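Local atomic coordinates of oxalate biosynthetic component 1 (Burkholderia thailandensis, PDB entry 5IKY), a protein that makes oxalate in quorum sensing-dependent oxalogenesis, as a bifunctional enzyme that combines serine hydrolase activity with an additional lyase activity. Residues A[292-297]-A[330-335]; A[459-464]-A[509-514]; A[676-681]-A[735-740]; A[777-782]-A[1088-1093]. All blocks are in the same frame, centred on the assembly; numbering follows the deposited sequence.

Interaction 1 (A[292-297]-A[330-335]); sequences PLRRAH and NAFLAD
R294 and R295, on the short, weakly bonded helix 293-296, reach across to F332 and D335 near the start of helix 330-343; the backbones stay well apart, with R295 CA 9.3 Å from D335 CA, and side chains bridge the interval. F332 is the piece both arginines share. The ring is carried toward helix 293-296 by a chi1 of 163°, CG opposite the backbone N, and comes beside the bent chain of R294. There F332 CE2 sits over one face of the R294 guanidinium, displaced toward the rim and 3.4 Å from NH1, while F332 CZ lies 3.5 Å from R294 CD. The two planes are 30° apart, so ring and guanidinium overlap obliquely. The polar rim of R294 is engaged elsewhere: NE bonds to T280 O, NH1 to the carbonyls of S289 and D327, and NH2 to N328 OD1, a grip that should hold the group's rotation.

R295 runs out extended on the more accessible side. Its NH1 is 3.8 Å from D335 CB, which covers part of one guanidinium face, and F332 CE1 lies near the guanidinium plane at the edge. The charges of R295 NH2 and D335 OD2 are 4.5 Å apart, but OD2 lies far off the guanidinium plane, so the two only sense each other's charge; R295 NH1 instead bonds to Q336 OE1.

The contact joins the segments that follow two consecutive parallel strands, 275-278 and 310-313, consistent with the TIM-barrel fold of beta-keto acid cleavage enzymes, and the R294 side chain is about 10 Å from the bound magnesium ion.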
# COMPACT_ATOMS: atom_id res chain seq x y z
N PRO A 292 28.51 -20.46 -5.56
CA PRO A 292 27.98 -19.33 -6.33
C PRO A 292 26.46 -19.18 -6.19
O PRO A 292 25.90 -18.17 -6.60
CB PRO A 292 28.36 -19.68 -7.78
CG PRO A 292 29.51 -20.63 -7.65
CD PRO A 292 29.24 -21.41 -6.41
N LEU A 293 25.81 -20.19 -5.61
CA LEU A 293 24.38 -20.13 -5.37
C LEU A 293 24.03 -18.97 -4.43
O LEU A 293 22.95 -18.40 -4.52
CB LEU A 293 23.88 -21.46 -4.78
CG LEU A 293 22.41 -21.51 -4.36
CD1 LEU A 293 21.50 -21.22 -5.54
CD2 LEU A 293 22.06 -22.86 -3.74
N ARG A 294 24.98 -18.61 -3.57
CA ARG A 294 24.76 -17.55 -2.59
C ARG A 294 24.65 -16.17 -3.23
O ARG A 294 24.50 -15.17 -2.52
CB ARG A 294 25.89 -17.56 -1.55
CG ARG A 294 25.94 -18.84 -0.72
CD ARG A 294 26.99 -18.74 0.38
NE ARG A 294 26.66 -17.72 1.37
CZ ARG A 294 27.41 -17.42 2.42
NH1 ARG A 294 28.55 -18.06 2.63
NH2 ARG A 294 27.02 -16.48 3.28
N ARG A 295 24.71 -16.10 -4.55
CA ARG A 295 24.51 -14.85 -5.28
C ARG A 295 23.73 -15.05 -6.58
O ARG A 295 23.49 -14.10 -7.32
CB ARG A 295 25.85 -14.18 -5.57
CG ARG A 295 26.82 -15.03 -6.38
CD ARG A 295 28.08 -14.23 -6.72
NE ARG A 295 29.06 -15.03 -7.45
CZ ARG A 295 30.03 -15.75 -6.88
NH1 ARG A 295 30.15 -15.76 -5.56
NH2 ARG A 295 30.87 -16.45 -7.63
N ALA A 296 23.31 -16.29 -6.84
CA ALA A 296 22.59 -16.61 -8.07
C ALA A 296 21.22 -15.94 -8.13
O ALA A 296 20.70 -15.69 -9.22
CB ALA A 296 22.44 -18.12 -8.20
N HIS A 297 20.64 -15.64 -6.97
CA HIS A 297 19.35 -14.97 -6.91
C HIS A 297 19.48 -13.46 -7.01
O HIS A 297 18.49 -12.74 -7.09
CB HIS A 297 18.59 -15.36 -5.64
CG HIS A 297 19.34 -15.08 -4.37
ND1 HIS A 297 20.69 -15.27 -4.23
CD2 HIS A 297 18.89 -14.66 -3.16
CE1 HIS A 297 21.06 -14.96 -3.00
NE2 HIS A 297 19.99 -14.59 -2.33
N ASN A 330 37.44 -15.03 2.40
CA ASN A 330 37.72 -13.72 1.83
C ASN A 330 37.57 -13.64 0.32
O ASN A 330 37.00 -12.67 -0.20
CB ASN A 330 39.13 -13.27 2.24
CG ASN A 330 39.25 -13.03 3.73
OD1 ASN A 330 38.34 -12.49 4.36
ND2 ASN A 330 40.38 -13.44 4.31
N ALA A 331 38.07 -14.64 -0.40
CA ALA A 331 37.95 -14.66 -1.86
C ALA A 331 36.49 -14.75 -2.27
O ALA A 331 36.07 -14.14 -3.26
CB ALA A 331 38.72 -15.82 -2.45
N PHE A 332 35.71 -15.52 -1.51
CA PHE A 332 34.28 -15.64 -1.76
C PHE A 332 33.60 -14.29 -1.59
O PHE A 332 32.85 -13.85 -2.47
CB PHE A 332 33.66 -16.67 -0.81
CG PHE A 332 32.17 -16.56 -0.71
CD1 PHE A 332 31.36 -16.96 -1.76
CD2 PHE A 332 31.57 -16.05 0.44
CE1 PHE A 332 29.98 -16.85 -1.67
CE2 PHE A 332 30.20 -15.94 0.53
CZ PHE A 332 29.40 -16.35 -0.52
N LEU A 333 33.86 -13.64 -0.46
CA LEU A 333 33.29 -12.33 -0.17
C LEU A 333 33.69 -11.30 -1.22
O LEU A 333 32.90 -10.40 -1.54
CB LEU A 333 33.73 -11.86 1.21
CG LEU A 333 33.12 -12.67 2.36
CD1 LEU A 333 33.65 -12.19 3.69
CD2 LEU A 333 31.60 -12.56 2.32
N ALA A 334 34.90 -11.43 -1.75
CA ALA A 334 35.37 -10.53 -2.80
C ALA A 334 34.59 -10.77 -4.09
O ALA A 334 34.27 -9.83 -4.82
CB ALA A 334 36.86 -10.71 -3.04
N ASP A 335 34.27 -12.03 -4.37
CA ASP A 335 33.45 -12.37 -5.52
C ASP A 335 32.03 -11.85 -5.33
O ASP A 335 31.39 -11.41 -6.29
CB ASP A 335 33.42 -13.88 -5.75
CG ASP A 335 34.73 -14.41 -6.29
OD1 ASP A 335 35.46 -13.63 -6.95
OD2 ASP A 335 35.03 -15.60 -6.08

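Interaction 2 (A[459-464]-A[509-514])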
# COMPACT_ATOMS: atom_id res chain seq x y z
N LEU A 459 12.65 -5.16 24.67
CA LEU A 459 13.73 -4.19 24.81
C LEU A 459 14.01 -3.46 23.50
O LEU A 459 14.79 -2.51 23.46
CB LEU A 459 15.01 -4.88 25.27
CG LEU A 459 14.92 -5.78 26.50
CD1 LEU A 459 16.27 -6.43 26.76
CD2 LEU A 459 14.46 -4.98 27.71
N LEU A 460 13.35 -3.92 22.43
CA LEU A 460 13.65 -3.47 21.08
C LEU A 460 13.60 -1.95 20.92
O LEU A 460 14.56 -1.33 20.47
CB LEU A 460 12.69 -4.14 20.10
CG LEU A 460 13.19 -4.38 18.68
CD1 LEU A 460 14.66 -4.74 18.67
CD2 LEU A 460 12.37 -5.48 18.03
N VAL A 461 12.47 -1.35 21.28
CA VAL A 461 12.30 0.09 21.12
C VAL A 461 13.21 0.89 22.05
O VAL A 461 13.92 1.79 21.60
CB VAL A 461 10.84 0.51 21.36
CG1 VAL A 461 10.72 2.02 21.35
CG2 VAL A 461 9.94 -0.11 20.31
N ASP A 462 13.20 0.56 23.34
CA ASP A 462 13.98 1.30 24.33
C ASP A 462 15.48 1.26 24.05
O ASP A 462 16.17 2.27 24.20
CB ASP A 462 13.70 0.77 25.74
CG ASP A 462 12.32 1.17 26.25
OD1 ASP A 462 11.87 2.29 25.94
OD2 ASP A 462 11.69 0.36 26.97
N VAL A 463 15.99 0.09 23.66
CA VAL A 463 17.41 -0.04 23.35
C VAL A 463 17.77 0.72 22.08
O VAL A 463 18.79 1.41 22.04
CB VAL A 463 17.82 -1.52 23.20
CG1 VAL A 463 19.21 -1.64 22.59
CG2 VAL A 463 17.78 -2.22 24.55
N ALA A 464 16.92 0.62 21.07
CA ALA A 464 17.15 1.32 19.80
C ALA A 464 17.18 2.83 19.99
O ALA A 464 17.98 3.52 19.36
CB ALA A 464 16.08 0.94 18.79
N GLU A 509 4.38 5.17 17.90
CA GLU A 509 3.39 6.24 17.90
C GLU A 509 3.13 6.72 19.33
O GLU A 509 2.98 7.92 19.57
CB GLU A 509 2.08 5.77 17.26
CG GLU A 509 2.14 5.56 15.76
CD GLU A 509 0.86 4.98 15.20
OE1 GLU A 509 -0.09 4.76 15.99
OE2 GLU A 509 0.79 4.74 13.98
N ARG A 510 3.07 5.77 20.26
CA ARG A 510 2.89 6.06 21.67
C ARG A 510 3.93 7.05 22.20
O ARG A 510 3.64 7.87 23.07
CB ARG A 510 2.95 4.77 22.49
CG ARG A 510 1.64 4.36 23.14
CD ARG A 510 1.88 3.29 24.19
NE ARG A 510 2.81 3.73 25.22
CZ ARG A 510 3.89 3.05 25.60
NH1 ARG A 510 4.16 1.88 25.04
NH2 ARG A 510 4.69 3.53 26.54
N ARG A 511 5.14 6.95 21.66
CA ARG A 511 6.27 7.75 22.14
C ARG A 511 6.53 8.98 21.28
O ARG A 511 7.49 9.71 21.51
CB ARG A 511 7.53 6.89 22.20
CG ARG A 511 7.35 5.59 22.96
CD ARG A 511 8.40 4.58 22.56
NE ARG A 511 8.22 3.30 23.25
CZ ARG A 511 8.88 2.95 24.35
NH1 ARG A 511 9.77 3.77 24.88
NH2 ARG A 511 8.65 1.77 24.91
N GLY A 512 5.66 9.21 20.30
CA GLY A 512 5.82 10.35 19.40
C GLY A 512 6.92 10.13 18.37
O GLY A 512 7.41 11.08 17.76
N ILE A 513 7.30 8.87 18.18
CA ILE A 513 8.32 8.53 17.20
C ILE A 513 7.68 8.04 15.90
O ILE A 513 6.89 7.10 15.91
CB ILE A 513 9.27 7.45 17.73
CG1 ILE A 513 9.90 7.91 19.05
CG2 ILE A 513 10.33 7.11 16.70
CD1 ILE A 513 10.76 6.86 19.70
N GLY A 514 8.03 8.68 14.79
CA GLY A 514 7.47 8.32 13.50
C GLY A 514 8.25 7.23 12.80
O GLY A 514 9.31 6.80 13.27
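V461 and D462, in the first turn of helix 460-466, face R511, just past the end of helix 497-510; the backbones approach most closely at V461 and R511, with V461 CA 9.8 Å from R511 CA, and the arginine spans the interval. Its chain is extended from CG to NE (chi3 -178°), which carries the guanidinium right up to the other helix. V461 CG1 then lies over one face of that group, toward the rim, 3.4 Å from R511 NE. D462 comes in across it at about a right angle: R511 NH1 donates to D462 OD1 at 2.8 Å, a salt bridge on the syn side of the carboxylate, 25° out of its plane. The bond is bent, 130° at the hydrogen, because the oxygen is tilted from the guanidinium plane.

Both charges have second partners. R511 NH2 also pairs with E507 in the last turns of the helix that precedes it, and D462 OD2 bonds to H421 NE2 of helix 418-442, so one carboxylate links three helical elements. Just past R511, G512 adopts positive phi in a Schellman motif, which ends helix 497-510 and turns the chain toward strand 514-515. The ends of two outer helices of a parallel alpha/beta barrel are joined here by a salt bridge and a valine packed on a guanidinium face.

Interaction 3 (A[676-681]-A[735-740])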
# COMPACT_ATOMS: atom_id res chain seq x y z
N VAL A 676 -2.72 6.58 -39.69
CA VAL A 676 -1.28 6.59 -39.43
C VAL A 676 -0.76 8.00 -39.14
O VAL A 676 0.10 8.18 -38.27
CB VAL A 676 -0.49 5.98 -40.60
CG1 VAL A 676 1.01 6.06 -40.35
CG2 VAL A 676 -0.92 4.54 -40.83
N ASP A 677 -1.28 9.00 -39.84
CA ASP A 677 -0.79 10.37 -39.65
C ASP A 677 -1.44 11.01 -38.42
O ASP A 677 -1.24 12.20 -38.16
CB ASP A 677 -1.04 11.22 -40.90
CG ASP A 677 -2.42 11.83 -40.93
OD1 ASP A 677 -3.41 11.10 -40.71
OD2 ASP A 677 -2.52 13.06 -41.17
N GLN A 678 -2.21 10.23 -37.68
CA GLN A 678 -2.73 10.66 -36.39
C GLN A 678 -1.93 10.00 -35.26
O GLN A 678 -2.26 10.16 -34.08
CB GLN A 678 -4.22 10.34 -36.25
CG GLN A 678 -5.13 11.40 -36.84
CD GLN A 678 -5.00 12.75 -36.14
OE1 GLN A 678 -5.25 12.86 -34.94
NE2 GLN A 678 -4.60 13.77 -36.89
N PHE A 679 -0.90 9.25 -35.63
CA PHE A 679 -0.01 8.64 -34.65
C PHE A 679 0.79 9.71 -33.92
O PHE A 679 1.27 10.67 -34.53
CB PHE A 679 0.96 7.65 -35.31
CG PHE A 679 0.34 6.32 -35.63
CD1 PHE A 679 -0.92 5.98 -35.16
CD2 PHE A 679 1.03 5.39 -36.40
CE1 PHE A 679 -1.48 4.75 -35.46
CE2 PHE A 679 0.48 4.16 -36.70
CZ PHE A 679 -0.78 3.84 -36.23
N LYS A 680 0.93 9.55 -32.61
CA LYS A 680 1.73 10.46 -31.81
C LYS A 680 3.21 10.27 -32.09
O LYS A 680 3.71 9.14 -32.08
CB LYS A 680 1.44 10.26 -30.32
CG LYS A 680 -0.01 10.48 -29.94
CD LYS A 680 -0.29 10.01 -28.52
CE LYS A 680 -1.74 10.23 -28.14
NZ LYS A 680 -2.04 9.70 -26.78
N PRO A 681 3.93 11.37 -32.35
CA PRO A 681 5.39 11.32 -32.50
C PRO A 681 6.07 10.91 -31.20
O PRO A 681 5.44 10.94 -30.14
CB PRO A 681 5.75 12.76 -32.89
CG PRO A 681 4.63 13.59 -32.37
CD PRO A 681 3.40 12.74 -32.52
N ASP A 735 -5.23 19.51 -35.49
CA ASP A 735 -5.50 20.40 -36.62
C ASP A 735 -5.43 19.66 -37.96
O ASP A 735 -5.85 20.19 -38.98
CB ASP A 735 -4.51 21.57 -36.61
CG ASP A 735 -4.69 22.47 -35.40
OD1 ASP A 735 -5.46 22.10 -34.49
OD2 ASP A 735 -4.05 23.54 -35.36
N ARG A 736 -4.89 18.45 -37.94
CA ARG A 736 -4.79 17.64 -39.15
C ARG A 736 -5.83 16.52 -39.15
O ARG A 736 -5.77 15.60 -39.97
CB ARG A 736 -3.40 17.03 -39.29
CG ARG A 736 -2.25 18.02 -39.21
CD ARG A 736 -0.98 17.39 -39.75
NE ARG A 736 -0.87 15.98 -39.40
CZ ARG A 736 -0.14 15.51 -38.39
NH1 ARG A 736 0.56 16.34 -37.63
NH2 ARG A 736 -0.11 14.21 -38.15
N SER A 737 -6.79 16.60 -38.23
CA SER A 737 -7.81 15.56 -38.12
C SER A 737 -9.20 16.11 -38.42
O SER A 737 -9.39 17.32 -38.54
CB SER A 737 -7.79 14.94 -36.72
OG SER A 737 -8.23 15.87 -35.74
N ASN A 738 -10.17 15.21 -38.55
CA ASN A 738 -11.56 15.61 -38.69
C ASN A 738 -12.24 15.63 -37.33
O ASN A 738 -13.36 15.14 -37.17
CB ASN A 738 -12.30 14.68 -39.65
CG ASN A 738 -12.20 13.22 -39.25
OD1 ASN A 738 -11.28 12.82 -38.55
ND2 ASN A 738 -13.16 12.42 -39.70
N ALA A 739 -11.55 16.20 -36.35
CA ALA A 739 -12.10 16.35 -35.01
C ALA A 739 -13.10 17.50 -34.99
O ALA A 739 -12.97 18.46 -35.76
CB ALA A 739 -10.99 16.60 -34.00
N SER A 740 -14.10 17.40 -34.12
CA SER A 740 -15.16 18.39 -34.03
C SER A 740 -14.62 19.79 -33.74
O SER A 740 -13.92 20.00 -32.75
CB SER A 740 -16.17 18.00 -32.96
OG SER A 740 -16.53 16.63 -33.08
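Q678 and S737 form the close-packed side of this contact between two loops, and D677 and R736 its exposed side. The backbones come nearest at Q678 CA and S737 CA, 7.3 Å apart. Q678 is buried; a bend at chi2 (-63°) folds its amide back toward S737, bringing NE2 within 3.4 Å of S737 CB and CD within 3.6 Å of the same carbon. This is packing of an amide against a methylene, because the polar ends are used elsewhere: Q678 NE2 bonds to L733 O and S737 OG to R734 O, both at the end of helix 715-734. Q678 O is in turn held by R616 NE. The amide is therefore anchored on the same helix end that S737 follows.

On the solvent side R736 and D677 run antiparallel alongside one another. The guanidinium presents its edge to the carbonyl of D677, with R736 NH2 modelled 2.3 Å from D677 O. That separation is very short, and the detail of this hydrogen bond is doubtful. D677 OD2 lies 3.8 Å from R736 NE, a long salt bridge with the carboxylate and guanidinium planes 56° apart. The charges probably attract, but here the grip looks looser than the one around Q678.

Two connections meet in this way: the 3-10 turn that leads through P681, the N-cap of helix 682-690, in the cap domain, and the loop from helix 715-734 into strand 747-752. The contact thus lies where the helical cap passes into the mixed sheet of an alpha/beta-hydrolase fold.

Interaction 4 (A[777-782]-A[1088-1093]); sequences SVDWVV and RFHDAP
The indole of W780 and the imidazole of H1090 meet obliquely, with the five-membered ring of W780 and the H1090 ring 5.2 Å apart at their centroids and their planes at 59°. H1090 CG and CD2 stand at the indole edge, near its plane, with CD2 3.7 Å from W780 NE1. W780 also stacks on F932 of the adjacent strand 929-935. At the edge of the imidazole, in its plane, lies D779 OD1, 3.7 Å from H1090 NE2; the carboxylate itself is turned 87° to the ring. A chi1 of -170° points the H1090 ring off the last turn of helix 1080-1090, which brings it against both W780 and D779.

F1089 adds the apolar end. Its CB touches the far rim of the indole, 4.1 Å from W780 CH2, while its phenyl ring turns off in another direction. The helix ends here, and D1091 makes an inverse gamma turn. D779 OD2 is bonded to R831 N, which holds the carboxylate beside strand 780-782.

The nitrogens of W780 and H1090 face atoms across the interface without hydrogen-bonding them. Cohesion between helix 1080-1090 and strand 780-782 of the hydrolase sheet therefore rests on van der Waals contact of an indole with an obliquely set imidazole and with the F1089 methylene, to which the nearby carboxylate of D779 may add a modest electrostatic attraction toward H1090.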
# COMPACT_ATOMS: atom_id res chain seq x y z
N SER A 777 -32.06 33.37 -10.02
CA SER A 777 -33.16 32.41 -9.89
C SER A 777 -32.70 31.02 -9.49
O SER A 777 -33.51 30.15 -9.17
CB SER A 777 -33.93 32.32 -11.21
OG SER A 777 -33.11 31.80 -12.24
N VAL A 778 -31.38 30.81 -9.50
CA VAL A 778 -30.81 29.48 -9.35
C VAL A 778 -30.17 29.26 -7.98
O VAL A 778 -29.50 30.15 -7.45
CB VAL A 778 -29.78 29.22 -10.47
CG1 VAL A 778 -28.84 28.09 -10.10
CG2 VAL A 778 -30.49 28.91 -11.78
N ASP A 779 -30.39 28.08 -7.41
CA ASP A 779 -29.84 27.72 -6.11
C ASP A 779 -28.34 27.42 -6.16
O ASP A 779 -27.58 27.90 -5.32
CB ASP A 779 -30.58 26.50 -5.54
CG ASP A 779 -32.09 26.67 -5.57
OD1 ASP A 779 -32.65 27.21 -4.59
OD2 ASP A 779 -32.71 26.27 -6.57
N TRP A 780 -27.92 26.63 -7.14
CA TRP A 780 -26.52 26.22 -7.24
C TRP A 780 -25.90 26.47 -8.61
O TRP A 780 -26.49 26.15 -9.64
CB TRP A 780 -26.38 24.73 -6.91
CG TRP A 780 -26.64 24.39 -5.48
CD1 TRP A 780 -27.85 24.18 -4.89
CD2 TRP A 780 -25.65 24.22 -4.45
NE1 TRP A 780 -27.68 23.89 -3.55
CE2 TRP A 780 -26.34 23.90 -3.26
CE3 TRP A 780 -24.26 24.29 -4.42
CZ2 TRP A 780 -25.68 23.67 -2.06
CZ3 TRP A 780 -23.60 24.06 -3.22
CH2 TRP A 780 -24.32 23.75 -2.06
N VAL A 781 -24.70 27.04 -8.61
CA VAL A 781 -23.92 27.19 -9.83
C VAL A 781 -22.90 26.06 -9.94
O VAL A 781 -22.18 25.77 -8.99
CB VAL A 781 -23.19 28.55 -9.87
CG1 VAL A 781 -22.27 28.63 -11.08
CG2 VAL A 781 -24.20 29.69 -9.89
N VAL A 782 -22.86 25.42 -11.10
CA VAL A 782 -21.90 24.34 -11.32
C VAL A 782 -20.77 24.80 -12.24
O VAL A 782 -20.99 25.09 -13.42
CB VAL A 782 -22.57 23.09 -11.92
CG1 VAL A 782 -21.52 22.01 -12.18
CG2 VAL A 782 -23.65 22.58 -10.98
N ARG A 1088 -27.81 21.92 4.90
CA ARG A 1088 -27.78 23.18 5.64
C ARG A 1088 -27.40 24.33 4.72
O ARG A 1088 -27.93 25.43 4.84
CB ARG A 1088 -26.80 23.08 6.81
N PHE A 1089 -26.47 24.07 3.80
CA PHE A 1089 -26.07 25.05 2.80
C PHE A 1089 -27.25 25.45 1.92
O PHE A 1089 -27.51 26.63 1.70
CB PHE A 1089 -24.94 24.49 1.93
CG PHE A 1089 -23.59 24.52 2.59
CD1 PHE A 1089 -23.29 25.47 3.55
CD2 PHE A 1089 -22.62 23.59 2.24
CE1 PHE A 1089 -22.05 25.50 4.15
CE2 PHE A 1089 -21.38 23.61 2.85
CZ PHE A 1089 -21.09 24.57 3.80
N HIS A 1090 -27.95 24.44 1.41
CA HIS A 1090 -29.09 24.65 0.53
C HIS A 1090 -30.22 25.39 1.25
O HIS A 1090 -30.64 26.47 0.83
CB HIS A 1090 -29.60 23.32 -0.02
CG HIS A 1090 -30.61 23.45 -1.11
ND1 HIS A 1090 -31.47 22.43 -1.46
CD2 HIS A 1090 -30.91 24.49 -1.93
CE1 HIS A 1090 -32.25 22.83 -2.45
NE2 HIS A 1090 -31.93 24.07 -2.75
N ASP A 1091 -30.70 24.79 2.33
CA ASP A 1091 -31.78 25.38 3.12
C ASP A 1091 -31.23 26.40 4.12
O ASP A 1091 -31.23 26.16 5.33
CB ASP A 1091 -32.57 24.30 3.86
CG ASP A 1091 -33.22 23.31 2.92
OD1 ASP A 1091 -32.77 23.20 1.76
OD2 ASP A 1091 -34.19 22.64 3.33
N ALA A 1092 -30.77 27.53 3.61
CA ALA A 1092 -30.21 28.58 4.45
C ALA A 1092 -30.73 29.95 4.05
O ALA A 1092 -30.91 30.23 2.86
CB ALA A 1092 -28.69 28.55 4.40
N PRO A 1093 -30.98 30.83 5.04
CA PRO A 1093 -31.39 32.21 4.76
C PRO A 1093 -30.22 33.04 4.25
O PRO A 1093 -29.12 32.51 4.07
CB PRO A 1093 -31.86 32.71 6.13
CG PRO A 1093 -31.08 31.90 7.11
CD PRO A 1093 -30.92 30.54 6.48

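Read from the N terminus, the four contacts follow one another in series; none nests in or crosses another. Interaction 1 closes a loop of 32 residues around strand 310-313, and interaction 2 one of 44 residues that includes strand 471-474, both among the helices and loops around the parallel sheet of the first half, with centres 36 Å apart. Interaction 3 spans 53 residues, largely helical, and fastens the cap to the connection that enters the second sheet. Interaction 4 makes the longest closure, 305 residues, bringing helix 1080-1090 back to strand 780-782. Interactions 1 and 4 lie on opposite sides of the chain's centre, 72 Å apart between centres.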